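Local coordinates for amine oxidase domain-containing protein (Pyrococcus furiosus, PDB 3NRN) that binds adenosine monophosphate in a Rossmann-type nucleotide pocket and is probably an oxidoreductase of the flavin-containing amine oxidase family, at residues 115-120 and 135-140; 146-151 and 158-163; 154-159 and 169-174. All blocks are in the same frame, centred on the assembly; numbering follows the deposited sequence.

Contact 1: residues 115-120 and 135-140; sequences LAEIRM and KEKIGE
The ammonium nitrogen NZ of K137 and the carboxylate oxygen OE2 of E117 face each other at 3.7 Å, a long salt bridge and the one direct meeting of helix 115-119 with the end of helix 130-137. The two side chains reach out from opposite directions, and K137 approaches one oxygen rather than straddling both: its NZ lies 5.2 Å from OE1 of E117. At this spacing the attraction is probably mainly electrostatic, and no hydrogen bond joins the two groups. Long, flexible charged residues suit such a place, because they can span the distance between two backbones that do not pack against each other. K137 gets there by folding its chain twice, at chi2 and chi3 (both -71°), before NZ turns to the glutamate; E117 bends once, at chi2 (143°).

Each segment also ends a helix. In 115-120, R119 N bonds to L115 O at 3.0 Å, and M120, a selenomethionine, still bonds to A116 O although it is the first residue to leave helical geometry; R119 O is taken by the guanidinium of R177. In 135-140 the chain leaves the helix through G139, whose phi of 140° would press a side chain against the preceding carbonyl oxygen, which explains the glycine. Beyond it, a second long salt bridge joins K135 NZ and E140 OE1 at 3.8 Å across this turn. The apolar residues pack on other parts: I118 on I172 and R173 of helix 165-178, I138 on L114 and L144. What results is a surface ion pair between two short helices of the helical part of an amine oxidase-type fold, far from the nucleotide pocket.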
loop_
_atom_site.group_PDB
_atom_site.type_symbol
_atom_site.label_atom_id
_atom_site.label_comp_id
_atom_site.label_asym_id
_atom_site.label_seq_id
_atom_site.Cartn_x
_atom_site.Cartn_y
_atom_site.Cartn_z
ATOM N N LEU A 115 7.155 -14.361 19.104
ATOM C CA LEU A 115 7.254 -14.487 17.657
ATOM C C LEU A 115 7.054 -15.958 17.322
ATOM O O LEU A 115 6.527 -16.305 16.266
ATOM C CB LEU A 115 8.629 -14.024 17.176
ATOM C CG LEU A 115 8.981 -12.560 17.444
ATOM C CD1 LEU A 115 10.421 -12.292 17.025
ATOM C CD2 LEU A 115 8.022 -11.657 16.682
ATOM N N ALA A 116 7.484 -16.817 18.239
ATOM C CA ALA A 116 7.349 -18.255 18.065
ATOM C C ALA A 116 5.870 -18.621 18.112
ATOM O O ALA A 116 5.411 -19.494 17.376
ATOM C CB ALA A 116 8.112 -18.991 19.166
ATOM N N GLU A 117 5.129 -17.945 18.982
ATOM C CA GLU A 117 3.697 -18.184 19.136
ATOM C C GLU A 117 2.918 -17.705 17.919
ATOM O O GLU A 117 1.980 -18.367 17.470
ATOM C CB GLU A 117 3.186 -17.476 20.387
ATOM C CG GLU A 117 3.593 -18.149 21.681
ATOM C CD GLU A 117 3.911 -17.153 22.774
ATOM O OE1 GLU A 117 5.044 -16.619 22.778
ATOM O OE2 GLU A 117 3.026 -16.898 23.620
ATOM N N ILE A 118 3.299 -16.543 17.397
ATOM C CA ILE A 118 2.643 -15.992 16.219
ATOM C C ILE A 118 2.965 -16.908 15.047
ATOM O O ILE A 118 2.200 -17.003 14.086
ATOM C CB ILE A 118 3.146 -14.568 15.907
ATOM C CG1 ILE A 118 2.792 -13.632 17.065
ATOM C CG2 ILE A 118 2.517 -14.065 14.608
ATOM C CD1 ILE A 118 3.247 -12.211 16.860
ATOM N N ARG A 119 4.111 -17.579 15.140
ATOM C CA ARG A 119 4.551 -18.518 14.112
ATOM C C ARG A 119 3.587 -19.700 14.141
ATOM O O ARG A 119 3.180 -20.210 13.097
ATOM C CB ARG A 119 5.971 -19.011 14.414
ATOM C CG ARG A 119 6.536 -19.971 13.374
ATOM C CD ARG A 119 7.165 -19.228 12.205
ATOM N NE ARG A 119 8.451 -18.642 12.574
ATOM C CZ ARG A 119 9.195 -17.891 11.765
ATOM N NH1 ARG A 119 8.782 -17.626 10.533
ATOM N NH2 ARG A 119 10.358 -17.414 12.187
HETATM N N MSE A 120 3.228 -20.118 15.353
HETATM C CA MSE A 120 2.308 -21.231 15.573
HETATM C C MSE A 120 0.880 -20.841 15.217
HETATM O O MSE A 120 -0.066 -21.564 15.538
HETATM C CB MSE A 120 2.342 -21.669 17.041
HETATM C CG MSE A 120 3.639 -22.315 17.496
HETATM SE SE MSE A 120 3.938 -23.912 16.724
HETATM C CE MSE A 120 5.148 -23.462 15.473
ATOM N N LYS A 135 3.782 -4.203 26.039
ATOM C CA LYS A 135 4.317 -3.954 27.374
ATOM C C LYS A 135 4.116 -5.168 28.284
ATOM O O LYS A 135 5.006 -5.537 29.049
ATOM C CB LYS A 135 3.641 -2.731 28.000
ATOM C CG LYS A 135 3.937 -1.419 27.298
ATOM C CD LYS A 135 3.145 -0.287 27.927
ATOM C CE LYS A 135 3.408 1.031 27.223
ATOM N NZ LYS A 135 2.517 2.108 27.741
ATOM N N GLU A 136 2.948 -5.794 28.190
ATOM C CA GLU A 136 2.635 -6.953 29.016
ATOM C C GLU A 136 3.396 -8.209 28.592
ATOM O O GLU A 136 4.100 -8.818 29.396
ATOM C CB GLU A 136 1.132 -7.225 28.971
ATOM C CG GLU A 136 0.283 -6.015 29.330
ATOM C CD GLU A 136 -1.206 -6.266 29.163
ATOM O OE1 GLU A 136 -1.605 -6.797 28.103
ATOM O OE2 GLU A 136 -1.979 -5.921 30.084
ATOM N N LYS A 137 3.254 -8.587 27.327
ATOM C CA LYS A 137 3.908 -9.779 26.796
ATOM C C LYS A 137 5.433 -9.701 26.808
ATOM O O LYS A 137 6.105 -10.703 27.050
ATOM C CB LYS A 137 3.421 -10.052 25.366
ATOM C CG LYS A 137 1.917 -10.283 25.251
ATOM C CD LYS A 137 1.485 -11.617 25.855
ATOM C CE LYS A 137 1.951 -12.794 25.002
ATOM N NZ LYS A 137 1.387 -14.098 25.464
ATOM N N ILE A 138 5.980 -8.519 26.548
ATOM C CA ILE A 138 7.429 -8.356 26.529
ATOM C C ILE A 138 7.939 -7.471 27.662
ATOM O O ILE A 138 8.792 -7.888 28.448
ATOM C CB ILE A 138 7.905 -7.762 25.189
ATOM C CG1 ILE A 138 7.509 -8.694 24.040
ATOM C CG2 ILE A 138 9.413 -7.558 25.222
ATOM C CD1 ILE A 138 7.801 -8.142 22.655
ATOM N N GLY A 139 7.417 -6.251 27.742
ATOM C CA GLY A 139 7.846 -5.334 28.780
ATOM C C GLY A 139 7.973 -3.921 28.252
ATOM O O GLY A 139 8.081 -3.709 27.045
ATOM N N GLU A 140 7.966 -2.946 29.155
ATOM C CA GLU A 140 8.069 -1.553 28.748
ATOM C C GLU A 140 9.482 -1.136 28.376
ATOM O O GLU A 140 10.108 -0.343 29.080
ATOM C CB GLU A 140 7.531 -0.643 29.852
ATOM C CG GLU A 140 6.040 -0.796 30.081
ATOM C CD GLU A 140 5.391 0.484 30.568
ATOM O OE1 GLU A 140 5.580 1.534 29.914
ATOM O OE2 GLU A 140 4.685 0.439 31.597
#

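Contact 2: residues 146-151 and 158-163; sequences SVLESF and VSLSDL
L160 fits closely against helix 142-156: its CD2 lies 3.6 Å from CB of L148, while its CB sits 3.2 Å from OE2 of E149. CG of L160 is anti to the backbone N (chi1 -159°), which swings the branched end toward the helix. A leucine suits this buried place, since A130 and D131 of helix 130-137 also lie against it and L148 in turn rests on I134. The carboxylate of E149 belongs to the same close fit. With CG anti to the backbone N (chi1 -176°) and the chain bent at chi2, it lies over the start of the 3-10 turn 160-162, where L160 N donates to OE2 of E149 at 3.0 Å, the donor standing 53° out of the carboxylate plane.

The rest of the contact is looser. OE1 of E149 receives only a weak bond from S159 OG, whose stronger partner is K322 NZ; K322, outside both segments, is also a long, weak ion-pair partner of OE1. Farther along, the carbonyl oxygens E149 O and V158 O stand 4.4 Å apart, and a water bridges them, donating to E149 O at 2.5 Å and to V158 O at 2.7 Å. The turn itself is braced from within: the short aspartate D162 reaches back so that S159 N bonds to the anti lone pair of its OD2 at 3.1 Å, and D162 N returns to S159 O.

With an amide, a hydroxyl and a distant ammonium all directed at its carboxylate, E149 is probably ionised, and its negative charge would probably strengthen the bond from the first N-H of the turn, that of L160.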
loop_
_atom_site.group_PDB
_atom_site.type_symbol
_atom_site.label_atom_id
_atom_site.label_comp_id
_atom_site.label_asym_id
_atom_site.label_seq_id
_atom_site.Cartn_x
_atom_site.Cartn_y
_atom_site.Cartn_z
ATOM N N SER A 146 9.564 2.245 20.809
ATOM C CA SER A 146 9.902 3.329 19.904
ATOM C C SER A 146 10.012 2.803 18.472
ATOM O O SER A 146 9.511 3.421 17.536
ATOM C CB SER A 146 11.224 3.971 20.339
ATOM O OG SER A 146 11.472 5.164 19.621
ATOM N N VAL A 147 10.675 1.662 18.306
ATOM C CA VAL A 147 10.819 1.064 16.983
ATOM C C VAL A 147 9.460 0.603 16.445
ATOM O O VAL A 147 9.165 0.791 15.269
ATOM C CB VAL A 147 11.783 -0.145 17.011
ATOM C CG1 VAL A 147 11.695 -0.931 15.692
ATOM C CG2 VAL A 147 13.206 0.341 17.229
ATOM N N LEU A 148 8.637 0.006 17.306
ATOM C CA LEU A 148 7.323 -0.467 16.890
ATOM C C LEU A 148 6.411 0.695 16.536
ATOM O O LEU A 148 5.469 0.530 15.765
ATOM C CB LEU A 148 6.676 -1.328 17.979
ATOM C CG LEU A 148 7.270 -2.730 18.168
ATOM C CD1 LEU A 148 6.525 -3.464 19.267
ATOM C CD2 LEU A 148 7.179 -3.504 16.869
ATOM N N GLU A 149 6.696 1.865 17.106
ATOM C CA GLU A 149 5.917 3.068 16.829
ATOM C C GLU A 149 6.271 3.525 15.415
ATOM O O GLU A 149 5.416 4.014 14.678
ATOM C CB GLU A 149 6.252 4.172 17.836
ATOM C CG GLU A 149 5.415 5.444 17.696
ATOM C CD GLU A 149 4.030 5.333 18.319
ATOM O OE1 GLU A 149 3.281 6.336 18.285
ATOM O OE2 GLU A 149 3.688 4.253 18.847
ATOM N N SER A 150 7.538 3.369 15.042
ATOM C CA SER A 150 7.972 3.740 13.701
ATOM C C SER A 150 7.351 2.762 12.704
ATOM O O SER A 150 6.868 3.158 11.645
ATOM C CB SER A 150 9.495 3.699 13.595
ATOM O OG SER A 150 10.068 4.739 14.362
ATOM N N PHE A 151 7.362 1.482 13.056
ATOM C CA PHE A 151 6.773 0.466 12.197
ATOM C C PHE A 151 5.304 0.807 11.934
ATOM O O PHE A 151 4.856 0.804 10.790
ATOM C CB PHE A 151 6.861 -0.913 12.861
ATOM C CG PHE A 151 6.151 -1.991 12.096
ATOM C CD1 PHE A 151 6.656 -2.450 10.883
ATOM C CD2 PHE A 151 4.949 -2.508 12.558
ATOM C CE1 PHE A 151 5.971 -3.405 10.144
ATOM C CE2 PHE A 151 4.255 -3.463 11.826
ATOM C CZ PHE A 151 4.764 -3.912 10.618
ATOM N N VAL A 158 -0.262 5.160 11.589
ATOM C CA VAL A 158 -0.917 5.410 12.871
ATOM C C VAL A 158 0.070 5.104 13.987
ATOM O O VAL A 158 1.158 4.580 13.738
ATOM C CB VAL A 158 -2.167 4.525 13.086
ATOM C CG1 VAL A 158 -3.184 4.777 11.984
ATOM C CG2 VAL A 158 -1.774 3.063 13.130
ATOM N N SER A 159 -0.307 5.452 15.211
ATOM C CA SER A 159 0.535 5.189 16.367
ATOM C C SER A 159 0.242 3.771 16.823
ATOM O O SER A 159 -0.829 3.227 16.540
ATOM C CB SER A 159 0.225 6.170 17.498
ATOM O OG SER A 159 0.616 7.484 17.139
ATOM N N LEU A 160 1.196 3.175 17.527
ATOM C CA LEU A 160 1.043 1.814 18.014
ATOM C C LEU A 160 -0.261 1.649 18.800
ATOM O O LEU A 160 -0.952 0.635 18.673
ATOM C CB LEU A 160 2.247 1.446 18.882
ATOM C CG LEU A 160 2.520 -0.044 19.081
ATOM C CD1 LEU A 160 2.560 -0.756 17.737
ATOM C CD2 LEU A 160 3.840 -0.215 19.803
ATOM N N SER A 161 -0.607 2.655 19.598
ATOM C CA SER A 161 -1.833 2.595 20.388
ATOM C C SER A 161 -3.087 2.611 19.511
ATOM O O SER A 161 -4.188 2.338 19.992
ATOM C CB SER A 161 -1.880 3.754 21.400
ATOM O OG SER A 161 -1.778 5.019 20.760
ATOM N N ASP A 162 -2.923 2.919 18.227
ATOM C CA ASP A 162 -4.058 2.949 17.309
ATOM C C ASP A 162 -4.338 1.587 16.680
ATOM O O ASP A 162 -5.355 1.401 16.007
ATOM C CB ASP A 162 -3.836 3.983 16.204
ATOM C CG ASP A 162 -3.920 5.407 16.716
ATOM O OD1 ASP A 162 -4.884 5.719 17.441
ATOM O OD2 ASP A 162 -3.029 6.214 16.386
ATOM N N LEU A 163 -3.432 0.641 16.886
ATOM C CA LEU A 163 -3.601 -0.709 16.355
ATOM C C LEU A 163 -4.039 -1.636 17.484
ATOM O O LEU A 163 -3.687 -1.411 18.641
ATOM C CB LEU A 163 -2.280 -1.226 15.773
ATOM C CG LEU A 163 -1.728 -0.616 14.480
ATOM C CD1 LEU A 163 -0.314 -1.129 14.246
ATOM C CD2 LEU A 163 -2.626 -0.983 13.304
HETATM O O HOH W 1 3.452 5.632 14.678
#

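Contact 3: residues 154-159 and 169-174; sequences WADSVS and AKEIRA
D156 and E171 carry nearly all the surface buried here, and both are acids. They come at each other from opposite directions, with carboxylate planes 66° apart, and OD2 of D156 lies just 2.7 Å from OE1 of E171. The other oxygen pairs are a little farther, OD1 of D156 standing 3.3 Å from OE2 of E171. E171 reaches across on an extended chain (chi2 173°), a length that aspartate could not match; D156 has its CG beside the backbone N (chi1 -46°), which holds its shorter carboxylate over the gap between the helices. Two oxygens so near would repel if both groups were charged, so one acid probably holds a proton.

The two sit on consecutive helices, 142-156 and 165-178, joined by a short loop in the helical part of the amine oxidase-type fold. D156 is the last residue of its helix, after which S157 turns to positive phi. There the carbonyl end of the helix would probably disfavour a negative charge, and A155 O lies 3.0 Å from D156 OD1 without a hydrogen bond. The surroundings would probably act in the same sense: L163 packs against D156, F151 against E171, and E167 brings yet another carboxylate to OE2 of E171. Replacing D156 by an alanine would probably leave E171 OE1 without its close oxygen partner, open a gap beside L163 and let the glutamate carboxylate turn more easily.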
loop_
_atom_site.group_PDB
_atom_site.type_symbol
_atom_site.label_atom_id
_atom_site.label_comp_id
_atom_site.label_asym_id
_atom_site.label_seq_id
_atom_site.Cartn_x
_atom_site.Cartn_y
_atom_site.Cartn_z
ATOM N N TRP A 154 5.019 3.858 9.665
ATOM C CA TRP A 154 5.399 3.533 8.298
ATOM C C TRP A 154 4.403 2.600 7.599
ATOM O O TRP A 154 3.858 2.936 6.545
ATOM C CB TRP A 154 6.794 2.906 8.296
ATOM C CG TRP A 154 7.338 2.630 6.939
ATOM C CD1 TRP A 154 7.835 3.539 6.051
ATOM C CD2 TRP A 154 7.416 1.354 6.296
ATOM N NE1 TRP A 154 8.217 2.910 4.894
ATOM C CE2 TRP A 154 7.970 1.566 5.016
ATOM C CE3 TRP A 154 7.068 0.049 6.679
ATOM C CZ2 TRP A 154 8.188 0.516 4.111
ATOM C CZ3 TRP A 154 7.284 -0.996 5.778
ATOM C CH2 TRP A 154 7.837 -0.753 4.509
ATOM N N ALA A 155 4.150 1.435 8.186
ATOM C CA ALA A 155 3.240 0.478 7.570
ATOM C C ALA A 155 1.758 0.830 7.628
ATOM O O ALA A 155 1.012 0.494 6.703
ATOM C CB ALA A 155 3.464 -0.926 8.168
ATOM N N ASP A 156 1.324 1.518 8.683
ATOM C CA ASP A 156 -0.096 1.833 8.824
ATOM C C ASP A 156 -0.457 3.303 9.047
ATOM O O ASP A 156 -1.630 3.628 9.222
ATOM C CB ASP A 156 -0.693 0.998 9.966
ATOM C CG ASP A 156 -0.275 -0.469 9.902
ATOM O OD1 ASP A 156 -0.448 -1.096 8.834
ATOM O OD2 ASP A 156 0.227 -0.997 10.922
ATOM N N SER A 157 0.539 4.183 9.053
ATOM C CA SER A 157 0.296 5.605 9.259
ATOM C C SER A 157 -0.464 5.946 10.539
ATOM O O SER A 157 -1.232 6.903 10.564
ATOM C CB SER A 157 -0.454 6.194 8.061
ATOM O OG SER A 157 0.432 6.408 6.979
ATOM N N VAL A 158 -0.262 5.160 11.589
ATOM C CA VAL A 158 -0.917 5.410 12.871
ATOM C C VAL A 158 0.070 5.104 13.987
ATOM O O VAL A 158 1.158 4.580 13.738
ATOM C CB VAL A 158 -2.167 4.525 13.086
ATOM C CG1 VAL A 158 -3.184 4.777 11.984
ATOM C CG2 VAL A 158 -1.774 3.063 13.130
ATOM N N SER A 159 -0.307 5.452 15.211
ATOM C CA SER A 159 0.535 5.189 16.367
ATOM C C SER A 159 0.242 3.771 16.823
ATOM O O SER A 159 -0.829 3.227 16.540
ATOM C CB SER A 159 0.225 6.170 17.498
ATOM O OG SER A 159 0.616 7.484 17.139
ATOM N N ALA A 169 -0.402 -8.370 15.597
ATOM C CA ALA A 169 -0.014 -9.774 15.579
ATOM C C ALA A 169 -0.122 -10.317 14.158
ATOM O O ALA A 169 0.757 -11.039 13.694
ATOM C CB ALA A 169 -0.906 -10.581 16.521
ATOM N N LYS A 170 -1.201 -9.970 13.468
ATOM C CA LYS A 170 -1.396 -10.446 12.101
ATOM C C LYS A 170 -0.365 -9.862 11.141
ATOM O O LYS A 170 0.085 -10.538 10.213
ATOM C CB LYS A 170 -2.822 -10.139 11.639
ATOM C CG LYS A 170 -3.858 -11.022 12.329
ATOM C CD LYS A 170 -5.262 -10.649 11.925
ATOM C CE LYS A 170 -6.272 -11.638 12.473
ATOM N NZ LYS A 170 -7.665 -11.276 12.075
ATOM N N GLU A 171 0.019 -8.610 11.363
ATOM C CA GLU A 171 1.033 -7.988 10.520
ATOM C C GLU A 171 2.386 -8.624 10.848
ATOM O O GLU A 171 3.265 -8.738 9.988
ATOM C CB GLU A 171 1.054 -6.474 10.757
ATOM C CG GLU A 171 -0.123 -5.769 10.093
ATOM C CD GLU A 171 -0.223 -4.302 10.442
ATOM O OE1 GLU A 171 0.824 -3.652 10.636
ATOM O OE2 GLU A 171 -1.359 -3.790 10.504
ATOM N N ILE A 172 2.548 -9.051 12.097
ATOM C CA ILE A 172 3.781 -9.707 12.502
ATOM C C ILE A 172 3.807 -11.076 11.818
ATOM O O ILE A 172 4.841 -11.515 11.342
ATOM C CB ILE A 172 3.862 -9.889 14.041
ATOM C CG1 ILE A 172 4.106 -8.531 14.710
ATOM C CG2 ILE A 172 4.992 -10.858 14.384
ATOM C CD1 ILE A 172 4.024 -8.555 16.231
ATOM N N ARG A 173 2.662 -11.746 11.766
ATOM C CA ARG A 173 2.601 -13.041 11.102
ATOM C C ARG A 173 2.983 -12.875 9.623
ATOM O O ARG A 173 3.786 -13.638 9.084
ATOM C CB ARG A 173 1.195 -13.640 11.224
ATOM C CG ARG A 173 1.071 -14.999 10.541
ATOM C CD ARG A 173 -0.147 -15.766 11.014
ATOM N NE ARG A 173 -1.395 -15.105 10.649
ATOM C CZ ARG A 173 -2.593 -15.499 11.068
ATOM N NH1 ARG A 173 -2.701 -16.552 11.867
ATOM N NH2 ARG A 173 -3.680 -14.833 10.697
ATOM N N ALA A 174 2.411 -11.867 8.973
ATOM C CA ALA A 174 2.714 -11.609 7.568
ATOM C C ALA A 174 4.219 -11.423 7.366
ATOM O O ALA A 174 4.783 -11.892 6.373
ATOM C CB ALA A 174 1.947 -10.361 7.075
#

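In the fold
From the N terminus, contact 1 comes first and closes a loop of 14 residues between helix 115-119 and the end of helix 130-137. It is complete before the next two begin. Contact 2 folds residues 158-163 back onto helix 142-156, closing six residues that include the helix end. Contact 3 starts within that span and reaches on to helix 165-178, so the two overlap along the chain and share V158 and S159; their centres lie about 8 Å apart. Contact 1 meets contact 3 through I118 packing on I172, whereas it does not touch contact 2. Contacts 2 and 3 thus join helix 142-156 to the loop and helix that follow, and all three lie on the same side of the chain's centre.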